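Local coordinates for Non-catalytic protein 1 (Piromyces equi, PDB 1WCU) that probably binds plant cell-wall polysaccharides as a non-catalytic, family 29 carbohydrate-binding module of an anaerobic fungus, at residues 4-9 with 133-138; 63-68 with 101-106. All coordinates share one frame; numbering follows the deposited sequence.

Interaction 1 of 2, residues 4-9 with 133-138; sequences ATYSVV and YIIYST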
loop_
_atom_site.group_PDB
_atom_site.type_symbol
_atom_site.label_atom_id
_atom_site.label_comp_id
_atom_site.label_asym_id
_atom_site.label_seq_id
_atom_site.Cartn_x
_atom_site.Cartn_y
_atom_site.Cartn_z
ATOM N N ALA A 4 17.141 -1.543 9.654
ATOM C CA ALA A 4 15.930 -1.283 8.875
ATOM C C ALA A 4 15.941 0.133 8.318
ATOM O O ALA A 4 16.290 1.087 9.005
ATOM C CB ALA A 4 14.673 -1.517 9.718
ATOM N N THR A 5 15.575 0.246 7.048
ATOM C CA THR A 5 15.456 1.518 6.372
ATOM C C THR A 5 13.978 1.674 6.042
ATOM O O THR A 5 13.364 0.709 5.593
ATOM C CB THR A 5 16.256 1.477 5.074
ATOM O OG1 THR A 5 17.630 1.153 5.370
ATOM C CG2 THR A 5 16.188 2.807 4.376
ATOM N N TYR A 6 13.429 2.880 6.224
ATOM C CA TYR A 6 12.009 3.143 5.971
ATOM C C TYR A 6 11.794 4.068 4.790
ATOM O O TYR A 6 12.517 5.061 4.621
ATOM C CB TYR A 6 11.340 3.786 7.192
ATOM C CG TYR A 6 11.509 2.991 8.440
ATOM C CD1 TYR A 6 10.649 1.953 8.744
ATOM C CD2 TYR A 6 12.556 3.259 9.314
ATOM C CE1 TYR A 6 10.810 1.207 9.886
ATOM C CE2 TYR A 6 12.722 2.522 10.459
ATOM C CZ TYR A 6 11.851 1.491 10.737
ATOM O OH TYR A 6 11.982 0.741 11.884
ATOM N N SER A 7 10.790 3.738 3.986
ATOM C CA SER A 7 10.268 4.615 2.930
ATOM C C SER A 7 8.874 5.045 3.375
ATOM O O SER A 7 7.964 4.215 3.401
ATOM C CB SER A 7 10.121 3.882 1.591
ATOM O OG SER A 7 11.362 3.434 1.054
ATOM N N VAL A 8 8.701 6.325 3.690
ATOM C CA VAL A 8 7.404 6.851 4.132
ATOM C C VAL A 8 6.686 7.392 2.896
ATOM O O VAL A 8 7.046 8.439 2.361
ATOM C CB VAL A 8 7.573 7.936 5.216
ATOM C CG1 VAL A 8 6.221 8.479 5.662
ATOM C CG2 VAL A 8 8.348 7.391 6.412
ATOM N N VAL A 9 5.665 6.673 2.438
ATOM C CA VAL A 9 5.004 6.982 1.165
ATOM C C VAL A 9 3.953 8.086 1.344
ATOM O O VAL A 9 3.825 9.002 0.530
ATOM C CB VAL A 9 4.318 5.715 0.605
ATOM C CG1 VAL A 9 3.565 6.004 -0.678
ATOM C CG2 VAL A 9 5.329 4.584 0.405
ATOM N N TYR A 133 -0.498 6.732 6.828
ATOM C CA TYR A 133 0.764 6.161 7.319
ATOM C C TYR A 133 1.173 4.899 6.547
ATOM O O TYR A 133 1.422 3.851 7.132
ATOM C CB TYR A 133 0.723 5.907 8.841
ATOM C CG TYR A 133 0.133 7.034 9.662
ATOM C CD1 TYR A 133 0.738 8.275 9.739
ATOM C CD2 TYR A 133 -1.055 6.841 10.331
ATOM C CE1 TYR A 133 0.138 9.324 10.512
ATOM C CE2 TYR A 133 -1.643 7.833 11.077
ATOM C CZ TYR A 133 -1.059 9.060 11.166
ATOM O OH TYR A 133 -1.711 10.015 11.932
ATOM N N ILE A 134 1.260 5.039 5.235
ATOM C CA ILE A 134 1.739 3.978 4.369
ATOM C C ILE A 134 3.262 4.016 4.406
ATOM O O ILE A 134 3.880 4.975 3.940
ATOM C CB ILE A 134 1.236 4.140 2.919
ATOM C CG1 ILE A 134 -0.301 4.177 2.892
ATOM C CG2 ILE A 134 1.776 2.982 2.073
ATOM C CD1 ILE A 134 -0.869 4.517 1.518
ATOM N N ILE A 135 3.862 2.979 4.980
ATOM C CA ILE A 135 5.300 2.958 5.264
ATOM C C ILE A 135 5.862 1.589 4.920
ATOM O O ILE A 135 5.341 0.574 5.361
ATOM C CB ILE A 135 5.607 3.244 6.769
ATOM C CG1 ILE A 135 5.051 4.610 7.194
ATOM C CG2 ILE A 135 7.113 3.151 7.047
ATOM C CD1 ILE A 135 4.993 4.812 8.689
ATOM N N TYR A 136 6.936 1.556 4.147
ATOM C CA TYR A 136 7.689 0.332 3.881
ATOM C C TYR A 136 8.971 0.296 4.713
ATOM O O TYR A 136 9.668 1.290 4.821
ATOM C CB TYR A 136 8.068 0.259 2.392
ATOM C CG TYR A 136 9.075 -0.844 2.125
ATOM C CD1 TYR A 136 8.675 -2.184 2.075
ATOM C CD2 TYR A 136 10.426 -0.571 1.985
ATOM C CE1 TYR A 136 9.580 -3.203 1.886
ATOM C CE2 TYR A 136 11.358 -1.606 1.778
ATOM C CZ TYR A 136 10.933 -2.908 1.737
ATOM O OH TYR A 136 11.846 -3.931 1.550
ATOM N N SER A 137 9.279 -0.866 5.270
ATOM C CA SER A 137 10.518 -1.103 5.998
ATOM C C SER A 137 11.265 -2.261 5.359
ATOM O O SER A 137 10.669 -3.280 5.014
ATOM C CB SER A 137 10.203 -1.468 7.444
ATOM O OG SER A 137 11.392 -1.806 8.145
ATOM N N THR A 138 12.586 -2.129 5.237
ATOM C CA THR A 138 13.405 -3.255 4.803
ATOM C C THR A 138 13.491 -4.341 5.872
ATOM O O THR A 138 13.884 -5.471 5.576
ATOM C CB THR A 138 14.846 -2.830 4.462
ATOM O OG1 THR A 138 15.435 -2.192 5.591
ATOM C CG2 THR A 138 14.852 -1.868 3.264
HETATM O O HOH W 1 18.074 -1.776 5.350
#
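V9 closes the well-packed end of this contact: its N donates to I134 O at 2.9 Å, nearly along the C=O axis, and its CB rests 4.0 Å from CG2 of I134. Both side chains also lie against L50 of strand 47-52, on the other sheet, so this end sits in the interior. Two residues back along the strand, S7 and Y136 form an antiparallel hydrogen-bonded pair, each N reaching the other's O, with S7 N to Y136 O at 2.8 Å. The Y136 hydroxyl bonds G61 O. Strand 6-10 is thereby stitched to strand 129-137 as an antiparallel neighbour within a beta-sandwich. Beyond S7 the character changes. The exposed Y6 ring reaches past S137, CE1 lying 3.5 Å from OG, while that hydroxyl is engaged with the backbone N of G139. T138 takes over where the regular strand pairing ends: with OG1 set between its own backbone N and carbonyl carbon (chi1 57°), the hydroxyl accepts T5 N at 2.8 Å in a nearly straight bond, 166° at the hydrogen, while T138 N returns a bond to T5 O. On this solvent side one water joins the two threonine hydroxyls, 3.0 Å from T5 OG1 and 2.7 Å from T138 OG1.

Interaction 2 of 2, residues 63-68 with 101-106; sequences CIYLQV and FTEYKF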
loop_
_atom_site.group_PDB
_atom_site.type_symbol
_atom_site.label_atom_id
_atom_site.label_comp_id
_atom_site.label_asym_id
_atom_site.label_seq_id
_atom_site.Cartn_x
_atom_site.Cartn_y
_atom_site.Cartn_z
ATOM N N CYS A 63 8.657 -5.287 5.135
ATOM C CA CYS A 63 7.347 -5.151 5.757
ATOM C C CYS A 63 6.627 -3.951 5.183
ATOM O O CYS A 63 7.226 -2.876 5.041
ATOM C CB CYS A 63 7.513 -4.980 7.253
ATOM S SG CYS A 63 5.929 -5.047 8.172
ATOM N N ILE A 64 5.353 -4.133 4.864
ATOM C CA ILE A 64 4.479 -3.034 4.482
ATOM C C ILE A 64 3.510 -2.774 5.636
ATOM O O ILE A 64 2.769 -3.672 6.049
ATOM C CB ILE A 64 3.697 -3.359 3.178
ATOM C CG1 ILE A 64 4.653 -3.487 1.980
ATOM C CG2 ILE A 64 2.631 -2.303 2.886
ATOM C CD1 ILE A 64 4.077 -4.197 0.775
ATOM N N TYR A 65 3.517 -1.540 6.131
ATOM C CA TYR A 65 2.624 -1.064 7.190
ATOM C C TYR A 65 1.695 -0.015 6.603
ATOM O O TYR A 65 2.126 0.832 5.804
ATOM C CB TYR A 65 3.433 -0.445 8.333
ATOM C CG TYR A 65 2.609 0.245 9.388
ATOM C CD1 TYR A 65 2.205 1.551 9.224
ATOM C CD2 TYR A 65 2.243 -0.409 10.558
ATOM C CE1 TYR A 65 1.446 2.199 10.202
ATOM C CE2 TYR A 65 1.475 0.232 11.532
ATOM C CZ TYR A 65 1.088 1.525 11.343
ATOM O OH TYR A 65 0.321 2.178 12.302
ATOM N N LEU A 66 0.428 -0.049 6.999
ATOM C CA LEU A 66 -0.484 1.085 6.782
ATOM C C LEU A 66 -1.670 0.993 7.719
ATOM O O LEU A 66 -1.913 -0.066 8.333
ATOM C CB LEU A 66 -0.954 1.168 5.322
ATOM C CG LEU A 66 -2.058 0.211 4.868
ATOM C CD1 LEU A 66 -2.585 0.632 3.492
ATOM C CD2 LEU A 66 -1.570 -1.202 4.828
ATOM N N GLN A 67 -2.391 2.100 7.814
ATOM C CA GLN A 67 -3.684 2.140 8.500
ATOM C C GLN A 67 -4.804 2.315 7.472
ATOM O O GLN A 67 -4.673 3.094 6.521
ATOM C CB GLN A 67 -3.722 3.268 9.531
ATOM C CG GLN A 67 -2.656 3.128 10.606
ATOM C CD GLN A 67 -2.708 4.189 11.685
ATOM O OE1 GLN A 67 -1.775 4.291 12.502
ATOM N NE2 GLN A 67 -3.753 4.997 11.684
ATOM N N VAL A 68 -5.898 1.585 7.687
ATOM C CA VAL A 68 -7.054 1.628 6.786
ATOM C C VAL A 68 -8.334 1.830 7.594
ATOM O O VAL A 68 -8.488 1.242 8.672
ATOM C CB VAL A 68 -7.199 0.326 5.986
ATOM C CG1 VAL A 68 -8.323 0.454 4.957
ATOM C CG2 VAL A 68 -5.889 -0.018 5.300
ATOM N N PHE A 101 -9.489 3.935 11.885
ATOM C CA PHE A 101 -8.239 3.436 11.315
ATOM C C PHE A 101 -7.693 2.235 12.076
ATOM O O PHE A 101 -7.567 2.258 13.306
ATOM C CB PHE A 101 -7.215 4.583 11.227
ATOM C CG PHE A 101 -7.547 5.562 10.140
ATOM C CD1 PHE A 101 -7.163 5.323 8.835
ATOM C CD2 PHE A 101 -8.328 6.673 10.397
ATOM C CE1 PHE A 101 -7.521 6.189 7.817
ATOM C CE2 PHE A 101 -8.680 7.541 9.391
ATOM C CZ PHE A 101 -8.281 7.296 8.092
ATOM N N THR A 102 -7.413 1.177 11.326
ATOM C CA THR A 102 -6.873 -0.086 11.836
ATOM C C THR A 102 -5.464 -0.276 11.261
ATOM O O THR A 102 -5.245 -0.065 10.068
ATOM C CB THR A 102 -7.759 -1.246 11.351
ATOM O OG1 THR A 102 -9.109 -1.019 11.784
ATOM C CG2 THR A 102 -7.285 -2.604 11.822
ATOM N N GLU A 103 -4.510 -0.665 12.106
ATOM C CA GLU A 103 -3.153 -0.932 11.677
ATOM C C GLU A 103 -3.032 -2.316 11.068
ATOM O O GLU A 103 -3.609 -3.288 11.593
ATOM C CB GLU A 103 -2.185 -0.887 12.871
ATOM C CG GLU A 103 -2.189 0.405 13.669
ATOM C CD GLU A 103 -1.141 0.389 14.771
ATOM O OE1 GLU A 103 -1.457 -0.068 15.893
ATOM O OE2 GLU A 103 -0.021 0.848 14.529
ATOM N N TYR A 104 -2.257 -2.410 9.989
ATOM C CA TYR A 104 -1.893 -3.667 9.375
ATOM C C TYR A 104 -0.390 -3.693 9.109
ATOM O O TYR A 104 0.190 -2.669 8.712
ATOM C CB TYR A 104 -2.605 -3.821 8.034
ATOM C CG TYR A 104 -4.124 -3.885 8.090
ATOM C CD1 TYR A 104 -4.899 -2.728 8.097
ATOM C CD2 TYR A 104 -4.789 -5.106 8.117
ATOM C CE1 TYR A 104 -6.285 -2.788 8.158
ATOM C CE2 TYR A 104 -6.174 -5.166 8.162
ATOM C CZ TYR A 104 -6.912 -4.003 8.185
ATOM O OH TYR A 104 -8.300 -4.052 8.195
ATOM N N LYS A 105 0.212 -4.863 9.284
ATOM C CA LYS A 105 1.596 -5.134 8.889
ATOM C C LYS A 105 1.611 -6.394 8.045
ATOM O O LYS A 105 1.091 -7.423 8.476
ATOM C CB LYS A 105 2.478 -5.387 10.108
ATOM C CG LYS A 105 2.831 -4.155 10.881
ATOM C CD LYS A 105 3.947 -4.402 11.890
ATOM C CE LYS A 105 3.571 -5.435 12.946
ATOM N NZ LYS A 105 4.555 -5.502 14.073
ATOM N N PHE A 106 2.205 -6.321 6.858
ATOM C CA PHE A 106 2.260 -7.445 5.914
ATOM C C PHE A 106 3.713 -7.797 5.609
ATOM O O PHE A 106 4.489 -6.944 5.210
ATOM C CB PHE A 106 1.527 -7.139 4.613
ATOM C CG PHE A 106 0.103 -6.656 4.802
ATOM C CD1 PHE A 106 -0.853 -7.491 5.337
ATOM C CD2 PHE A 106 -0.251 -5.372 4.463
ATOM C CE1 PHE A 106 -2.164 -7.051 5.510
ATOM C CE2 PHE A 106 -1.550 -4.934 4.637
ATOM C CZ PHE A 106 -2.497 -5.780 5.144
HETATM O O HOH W 2 -9.555 -1.661 7.888
#
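Y65 reaches diagonally across the strand pair to E103, two residues off its partner K105. Y65 OH lies within hydrogen-bonding distance of both E103 OE2 and Q67 OE1, at 2.6 and 3.0 Å; OE2 sits at the ring edge, the carboxylate turned 81° from the ring. The ring, swung opposite the backbone N at chi1 172°, brings CD2 to 3.8 Å from K105 CG. A phenylalanine here lacks the hydroxyl, and the E103 carboxylate, with that partner gone, would probably be freer to turn. The face carrying I64, L66, V68 and F106 is mainly apolar: L66 CD2 touches F106 CE2 at the ring edge, 3.7 Å apart, and V68 CB lies 3.9 Å from Y104 CE1. The Y104 hydroxyl bonds R96 N and a water shared with V68 O. Six backbone bonds, in reciprocal pairs at I64-F106, L66-Y104 and V68-T102, set this register. Further out, H144 stacks on the Y65 ring, K105 NZ bonds the carbonyls of C141 and H144, and a disulfide ties C63 to C141. I64 and F106 press on V78 and V76 of the second sheet, while Y65, Q67, E103 and K105 lie on the opposite face: side chains alternating between two faces, as in strands of a beta-sandwich.

Overall arrangement
Interactions 1 and 2 belong to one antiparallel sheet and meet where strands 129-137 and 62-70 run side by side: I135 N lies 2.9 Å from Y65 O and S137 O 2.8 Å from C63 N, both probable hydrogen bonds. Both strands of interaction 2 lie in the sequence between the two strands of interaction 1. Each contact is partly buried, but differently. Interaction 1 grades lengthwise, from a valine-isoleucine end in the interior to a water-bridged threonine end at the surface. Interaction 2 divides by face instead, with aromatic and aliphatic groups toward the second sheet and a tyrosine-carboxylate-amide cluster on the other side, near the C-terminal segment held by the C63-C141 disulfide.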